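Alternansucrase (Leuconostoc mesenteroides, PDB 6HVG) belongs to glycoside hydrolase family 70, multidomain proteins with a circularly permuted (beta/alpha)8 barrel, and here carries a bound calcium ion and choline-binding-type repeats. Local coordinates at residues G911-N923 with Y990-G1002. Numbering follows the deposited sequence.
Sequences GVIVGNNPDLKLN and YEMKGSLNALISG
One face of the Pro-918 ring lies over the Ser-1001 to Gly-1002 peptide. The two planes are nearly parallel, and Ser-1001 C is 4.0 Å from Pro-918 CB. Ser-995 O approaches Pro-918 CB obliquely from the same side. At the CB-CG edge Leu-996 runs alongside, with its CD1 3.7 Å from Pro-918 CB. The Glu-991 carboxylate is met through one oxygen: OE2 accepts from Lys-921 NZ at 3.1 Å on its syn lone pair, closing a salt bridge. The lysine chain folds at chi2 (-72°) and chi3 (-66°), which brings its ammonium back to the glutamate. Lys-993 NZ lies 4.8 Å from Lys-921 NZ, a like charge, and its salt bridge goes to Asp-949.

Pro-918 stands in a type I turn, Asn-917 to Leu-920. Asn-917 OD1 accepts from Asp-919 N in an Asx turn. Lacking a side chain, Gly-994 brings its backbone close against this turn. Gly-994 N donates to Leu-920 O at 3.1 Å, and Gly-994 CA gives a CH...O contact to Asn-917 O. Gly-1002 CA likewise approaches Gly-915 O, at 3.3 Å. Deeper in, Leu-922 CD1 rests on Met-992 CB at 3.9 Å.

The contact lies at one end of strands 910-915, 987-991 and 1003-1009 of one antiparallel sheet, consistent with domain C of this family. Ile-928 of strand 927-931 touches both Leu-922 and Met-992, while helix 807-814 packs against Val-912, Val-914 and Ile-1000.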
ATOM      1  N   GLY A 911      17.561 -37.460   6.128  1.00 53.71           N
ATOM      2  CA  GLY A 911      18.327 -36.620   7.040  1.00 52.53           C
ATOM      3  C   GLY A 911      18.666 -35.301   6.382  1.00 52.50           C
ATOM      4  O   GLY A 911      19.197 -35.277   5.270  1.00 53.82           O
ATOM      5  N   VAL A 912      18.330 -34.200   7.046  1.00 53.51           N
ATOM      6  CA  VAL A 912      18.587 -32.863   6.506  1.00 52.70           C
ATOM      7  C   VAL A 912      19.420 -32.030   7.486  1.00 54.66           C
ATOM      8  O   VAL A 912      19.100 -31.950   8.675  1.00 52.19           O
ATOM      9  CB  VAL A 912      17.298 -32.133   6.185  1.00 50.71           C
ATOM     10  CG1 VAL A 912      17.594 -30.764   5.572  1.00 51.51           C
ATOM     11  CG2 VAL A 912      16.476 -32.970   5.233  1.00 50.81           C
ATOM     12  N   ILE A 913      20.511 -31.464   6.962  1.00 55.25           N
ATOM     13  CA  ILE A 913      21.386 -30.565   7.687  1.00 56.31           C
ATOM     14  C   ILE A 913      21.407 -29.232   6.944  1.00 56.53           C
ATOM     15  O   ILE A 913      21.675 -29.206   5.740  1.00 59.97           O
ATOM     16  CB  ILE A 913      22.819 -31.117   7.762  1.00 56.71           C
ATOM     17  CG1 ILE A 913      22.810 -32.542   8.326  1.00 56.41           C
ATOM     18  CG2 ILE A 913      23.683 -30.203   8.627  1.00 58.13           C
ATOM     19  CD1 ILE A 913      24.122 -33.262   8.153  1.00 57.29           C
ATOM     20  N   VAL A 914      21.161 -28.132   7.656  1.00 53.74           N
ATOM     21  CA  VAL A 914      21.139 -26.809   7.029  1.00 53.55           C
ATOM     22  C   VAL A 914      21.733 -25.730   7.926  1.00 52.62           C
ATOM     23  O   VAL A 914      21.583 -25.762   9.131  1.00 52.55           O
ATOM     24  CB  VAL A 914      19.719 -26.436   6.564  1.00 53.89           C
ATOM     25  CG1 VAL A 914      18.707 -26.806   7.609  1.00 57.91           C
ATOM     26  CG2 VAL A 914      19.593 -24.963   6.201  1.00 52.15           C
ATOM     27  N   GLY A 915      22.432 -24.786   7.303  1.00 53.68           N
ATOM     28  CA  GLY A 915      23.034 -23.652   7.994  1.00 55.15           C
ATOM     29  C   GLY A 915      22.823 -22.363   7.234  1.00 56.09           C
ATOM     30  O   GLY A 915      22.571 -22.385   6.033  1.00 56.63           O
ATOM     31  N   ASN A 916      22.941 -21.240   7.944  1.00 59.73           N
ATOM     32  CA  ASN A 916      22.732 -19.892   7.380  1.00 59.87           C
ATOM     33  C   ASN A 916      23.985 -19.045   7.425  1.00 61.68           C
ATOM     34  O   ASN A 916      23.905 -17.825   7.383  1.00 59.98           O
ATOM     35  CB  ASN A 916      21.610 -19.176   8.143  1.00 59.78           C
ATOM     36  CG  ASN A 916      21.895 -19.052   9.632  1.00 60.43           C
ATOM     37  OD1 ASN A 916      23.038 -19.123  10.076  1.00 62.47           O
ATOM     38  ND2 ASN A 916      20.842 -18.862  10.410  1.00 60.93           N
ATOM     39  N   ASN A 917      25.139 -19.701   7.502  1.00 67.44           N
ATOM     40  CA  ASN A 917      26.412 -19.024   7.658  1.00 69.41           C
ATOM     41  C   ASN A 917      27.387 -19.457   6.558  1.00 73.01           C
ATOM     42  O   ASN A 917      27.994 -20.531   6.648  1.00 75.79           O
ATOM     43  CB  ASN A 917      26.969 -19.337   9.041  1.00 68.25           C
ATOM     44  CG  ASN A 917      28.272 -18.628   9.317  1.00 68.89           C
ATOM     45  OD1 ASN A 917      28.810 -17.907   8.463  1.00 69.03           O
ATOM     46  ND2 ASN A 917      28.791 -18.830  10.517  1.00 70.88           N
ATOM     47  N   PRO A 918      27.539 -18.622   5.508  1.00 73.57           N
ATOM     48  CA  PRO A 918      28.409 -18.980   4.393  1.00 74.10           C
ATOM     49  C   PRO A 918      29.896 -18.922   4.745  1.00 77.07           C
ATOM     50  O   PRO A 918      30.730 -19.463   4.007  1.00 76.02           O
ATOM     51  CB  PRO A 918      28.069 -17.927   3.348  1.00 73.46           C
ATOM     52  CG  PRO A 918      27.676 -16.741   4.141  1.00 74.24           C
ATOM     53  CD  PRO A 918      26.930 -17.292   5.317  1.00 74.13           C
ATOM     54  N   ASP A 919      30.214 -18.258   5.858  1.00 78.61           N
ATOM     55  CA  ASP A 919      31.576 -18.207   6.381  1.00 81.08           C
ATOM     56  C   ASP A 919      31.767 -19.178   7.541  1.00 79.43           C
ATOM     57  O   ASP A 919      32.623 -18.975   8.392  1.00 86.17           O
ATOM     58  CB  ASP A 919      31.899 -16.773   6.821  1.00 81.19           C
ATOM     59  CG  ASP A 919      31.715 -15.751   5.687  1.00 82.28           C
ATOM     60  OD1 ASP A 919      31.997 -16.101   4.518  1.00 84.81           O
ATOM     61  OD2 ASP A 919      31.295 -14.605   5.958  1.00 76.87           O
ATOM     62  N   LEU A 920      30.979 -20.242   7.573  1.00 76.28           N
ATOM     63  CA  LEU A 920      31.084 -21.228   8.641  1.00 75.29           C
ATOM     64  C   LEU A 920      32.295 -22.125   8.414  1.00 74.73           C
ATOM     65  O   LEU A 920      32.442 -22.728   7.348  1.00 71.80           O
ATOM     66  CB  LEU A 920      29.803 -22.067   8.702  1.00 72.75           C
ATOM     67  CG  LEU A 920      29.456 -22.996   9.871  1.00 72.09           C
ATOM     68  CD1 LEU A 920      29.135 -24.389   9.360  1.00 71.34           C
ATOM     69  CD2 LEU A 920      30.479 -23.022  10.988  1.00 73.28           C
ATOM     70  N   LYS A 921      33.156 -22.205   9.424  1.00 78.80           N
ATOM     71  CA  LYS A 921      34.264 -23.166   9.439  1.00 84.65           C
ATOM     72  C   LYS A 921      34.197 -23.961  10.738  1.00 85.73           C
ATOM     73  O   LYS A 921      34.141 -23.376  11.805  1.00 89.89           O
ATOM     74  CB  LYS A 921      35.613 -22.440   9.353  1.00 86.53           C
ATOM     75  CG  LYS A 921      35.806 -21.552   8.123  1.00 88.37           C
ATOM     76  CD  LYS A 921      35.992 -22.347   6.835  1.00 89.42           C
ATOM     77  CE  LYS A 921      37.282 -23.152   6.845  1.00 92.56           C
ATOM     78  NZ  LYS A 921      37.579 -23.734   5.507  1.00 94.44           N
ATOM     79  N   LEU A 922      34.218 -25.286  10.663  1.00 87.04           N
ATOM     80  CA  LEU A 922      34.210 -26.096  11.891  1.00 89.64           C
ATOM     81  C   LEU A 922      35.566 -26.125  12.575  1.00 93.59           C
ATOM     82  O   LEU A 922      36.604 -26.052  11.915  1.00 93.60           O
ATOM     83  CB  LEU A 922      33.813 -27.551  11.613  1.00 91.39           C
ATOM     84  CG  LEU A 922      32.322 -27.864  11.746  1.00 88.18           C
ATOM     85  CD1 LEU A 922      31.509 -27.298  10.591  1.00 85.08           C
ATOM     86  CD2 LEU A 922      32.155 -29.364  11.829  1.00 88.84           C
ATOM     87  N   ASN A 923      35.544 -26.279  13.898  1.00 94.65           N
ATOM     88  CA  ASN A 923      36.755 -26.588  14.663  1.00 92.90           C
ATOM     89  C   ASN A 923      37.219 -28.000  14.319  1.00 94.08           C
ATOM     90  O   ASN A 923      36.426 -28.842  13.919  1.00 91.77           O
ATOM     91  CB  ASN A 923      36.516 -26.459  16.179  1.00 90.32           C
ATOM     92  CG  ASN A 923      36.183 -25.032  16.606  1.00 88.99           C
ATOM     93  OD1 ASN A 923      36.152 -24.105  15.790  1.00 87.41           O
ATOM     94  ND2 ASN A 923      35.919 -24.851  17.894  1.00 88.06           N
ATOM     95  N   TYR A 990      35.179 -34.392   1.274  1.00 83.61           N
ATOM     96  CA  TYR A 990      34.138 -33.362   1.470  1.00 79.70           C
ATOM     97  C   TYR A 990      34.258 -32.667   2.829  1.00 78.18           C
ATOM     98  O   TYR A 990      34.270 -33.315   3.877  1.00 77.93           O
ATOM     99  CB  TYR A 990      32.746 -33.989   1.338  1.00 77.29           C
ATOM    100  CG  TYR A 990      31.599 -33.003   1.337  1.00 73.83           C
ATOM    101  CD1 TYR A 990      31.303 -32.253   0.210  1.00 70.38           C
ATOM    102  CD2 TYR A 990      30.788 -32.845   2.469  1.00 71.11           C
ATOM    103  CE1 TYR A 990      30.235 -31.370   0.217  1.00 68.21           C
ATOM    104  CE2 TYR A 990      29.718 -31.958   2.479  1.00 66.83           C
ATOM    105  CZ  TYR A 990      29.444 -31.226   1.355  1.00 64.23           C
ATOM    106  OH  TYR A 990      28.386 -30.366   1.371  1.00 60.28           O
ATOM    107  N   GLU A 991      34.311 -31.341   2.804  1.00 77.05           N
ATOM    108  CA  GLU A 991      34.417 -30.553   4.027  1.00 81.32           C
ATOM    109  C   GLU A 991      33.042 -30.016   4.464  1.00 79.08           C
ATOM    110  O   GLU A 991      32.290 -29.508   3.635  1.00 74.32           O
ATOM    111  CB  GLU A 991      35.399 -29.387   3.801  1.00 87.84           C
ATOM    112  CG  GLU A 991      36.024 -28.823   5.080  1.00 93.45           C
ATOM    113  CD  GLU A 991      36.730 -27.482   4.889  1.00 95.04           C
ATOM    114  OE1 GLU A 991      37.192 -27.199   3.764  1.00 92.29           O
ATOM    115  OE2 GLU A 991      36.835 -26.716   5.881  1.00 97.93           O
ATOM    116  N   MET A 992      32.722 -30.131   5.758  1.00 81.06           N
ATOM    117  CA  MET A 992      31.583 -29.411   6.361  1.00 82.54           C
ATOM    118  C   MET A 992      31.929 -27.922   6.443  1.00 81.20           C
ATOM    119  O   MET A 992      32.482 -27.425   7.431  1.00 83.03           O
ATOM    120  CB  MET A 992      31.235 -29.933   7.761  1.00 85.53           C
ATOM    121  CG  MET A 992      30.614 -31.320   7.807  1.00 87.62           C
ATOM    122  SD  MET A 992      28.868 -31.407   7.315  1.00 87.72           S
ATOM    123  CE  MET A 992      28.089 -30.635   8.748  1.00 85.72           C
ATOM    124  N   LYS A 993      31.577 -27.233   5.369  1.00 80.12           N
ATOM    125  CA  LYS A 993      32.047 -25.899   5.062  1.00 81.31           C
ATOM    126  C   LYS A 993      30.836 -25.095   4.608  1.00 78.53           C
ATOM    127  O   LYS A 993      30.108 -25.514   3.700  1.00 80.57           O
ATOM    128  CB  LYS A 993      33.078 -25.994   3.912  1.00 84.88           C
ATOM    129  CG  LYS A 993      33.866 -24.737   3.586  1.00 88.69           C
ATOM    130  CD  LYS A 993      34.606 -24.871   2.255  1.00 90.03           C
ATOM    131  CE  LYS A 993      35.564 -23.697   2.012  1.00 93.33           C
ATOM    132  NZ  LYS A 993      34.879 -22.397   1.751  1.00 90.82           N
ATOM    133  N   GLY A 994      30.605 -23.949   5.231  1.00 74.54           N
ATOM    134  CA  GLY A 994      29.651 -22.987   4.693  1.00 70.51           C
ATOM    135  C   GLY A 994      30.161 -22.493   3.345  1.00 68.43           C
ATOM    136  O   GLY A 994      31.362 -22.307   3.156  1.00 69.80           O
ATOM    137  N   SER A 995      29.255 -22.302   2.397  1.00 67.65           N
ATOM    138  CA  SER A 995      29.618 -21.862   1.050  1.00 70.49           C
ATOM    139  C   SER A 995      28.826 -20.612   0.658  1.00 69.53           C
ATOM    140  O   SER A 995      27.814 -20.280   1.289  1.00 68.78           O
ATOM    141  CB  SER A 995      29.352 -22.988   0.034  1.00 72.51           C
ATOM    142  OG  SER A 995      30.101 -24.173   0.323  1.00 69.25           O
ATOM    143  N   LEU A 996      29.281 -19.931  -0.392  1.00 69.31           N
ATOM    144  CA  LEU A 996      28.577 -18.770  -0.918  1.00 70.43           C
ATOM    145  C   LEU A 996      28.561 -18.836  -2.435  1.00 68.38           C
ATOM    146  O   LEU A 996      29.605 -18.783  -3.057  1.00 74.58           O
ATOM    147  CB  LEU A 996      29.232 -17.474  -0.409  1.00 75.52           C
ATOM    148  CG  LEU A 996      28.378 -16.187  -0.368  1.00 80.22           C
ATOM    149  CD1 LEU A 996      28.719 -15.325   0.841  1.00 82.32           C
ATOM    150  CD2 LEU A 996      28.540 -15.349  -1.628  1.00 81.98           C
ATOM    151  N   ASN A 997      27.369 -18.968  -3.012  1.00 68.84           N
ATOM    152  CA  ASN A 997      27.164 -18.952  -4.471  1.00 69.19           C
ATOM    153  C   ASN A 997      25.679 -18.678  -4.777  1.00 65.21           C
ATOM    154  O   ASN A 997      24.907 -18.450  -3.856  1.00 63.06           O
ATOM    155  CB  ASN A 997      27.631 -20.273  -5.095  1.00 70.20           C
ATOM    156  CG  ASN A 997      26.970 -21.489  -4.455  1.00 73.77           C
ATOM    157  OD1 ASN A 997      25.748 -21.651  -4.522  1.00 74.31           O
ATOM    158  ND2 ASN A 997      27.770 -22.346  -3.820  1.00 76.24           N
ATOM    159  N   ALA A 998      25.288 -18.692  -6.050  1.00 65.06           N
ATOM    160  CA  ALA A 998      23.906 -18.407  -6.430  1.00 66.75           C
ATOM    161  C   ALA A 998      22.864 -19.314  -5.742  1.00 70.95           C
ATOM    162  O   ALA A 998      21.759 -18.863  -5.435  1.00 76.14           O
ATOM    163  CB  ALA A 998      23.738 -18.486  -7.942  1.00 67.85           C
ATOM    164  N   LEU A 999      23.208 -20.576  -5.501  1.00 70.54           N
ATOM    165  CA  LEU A 999      22.253 -21.552  -4.943  1.00 65.95           C
ATOM    166  C   LEU A 999      22.211 -21.590  -3.397  1.00 66.00           C
ATOM    167  O   LEU A 999      21.220 -22.058  -2.817  1.00 66.38           O
ATOM    168  CB  LEU A 999      22.545 -22.956  -5.492  1.00 62.66           C
ATOM    169  CG  LEU A 999      22.425 -23.113  -7.012  1.00 62.05           C
ATOM    170  CD1 LEU A 999      23.168 -24.344  -7.499  1.00 60.43           C
ATOM    171  CD2 LEU A 999      20.974 -23.165  -7.459  1.00 62.08           C
ATOM    172  N   ILE A1000      23.260 -21.113  -2.722  1.00 62.66           N
ATOM    173  CA  ILE A1000      23.279 -21.160  -1.257  1.00 60.75           C
ATOM    174  C   ILE A1000      24.158 -20.082  -0.607  1.00 62.04           C
ATOM    175  O   ILE A1000      25.154 -19.639  -1.172  1.00 68.13           O
ATOM    176  CB  ILE A1000      23.680 -22.574  -0.756  1.00 61.07           C
ATOM    177  CG1 ILE A1000      23.437 -22.718   0.746  1.00 61.84           C
ATOM    178  CG2 ILE A1000      25.126 -22.898  -1.074  1.00 62.54           C
ATOM    179  CD1 ILE A1000      23.445 -24.150   1.244  1.00 61.65           C
ATOM    180  N   SER A1001      23.746 -19.673   0.589  1.00 60.62           N
ATOM    181  CA  SER A1001      24.541 -18.878   1.507  1.00 62.12           C
ATOM    182  C   SER A1001      24.434 -19.563   2.862  1.00 60.30           C
ATOM    183  O   SER A1001      23.656 -19.147   3.725  1.00 60.69           O
ATOM    184  CB  SER A1001      24.012 -17.449   1.611  1.00 64.96           C
ATOM    185  OG  SER A1001      23.906 -16.844   0.326  1.00 75.89           O
ATOM    186  N   GLY A1002      25.233 -20.611   3.033  1.00 59.04           N
ATOM    187  CA  GLY A1002      25.220 -21.438   4.240  1.00 59.45           C
ATOM    188  C   GLY A1002      25.597 -22.868   3.909  1.00 59.40           C
ATOM    189  O   GLY A1002      26.386 -23.110   2.991  1.00 60.65           O
TER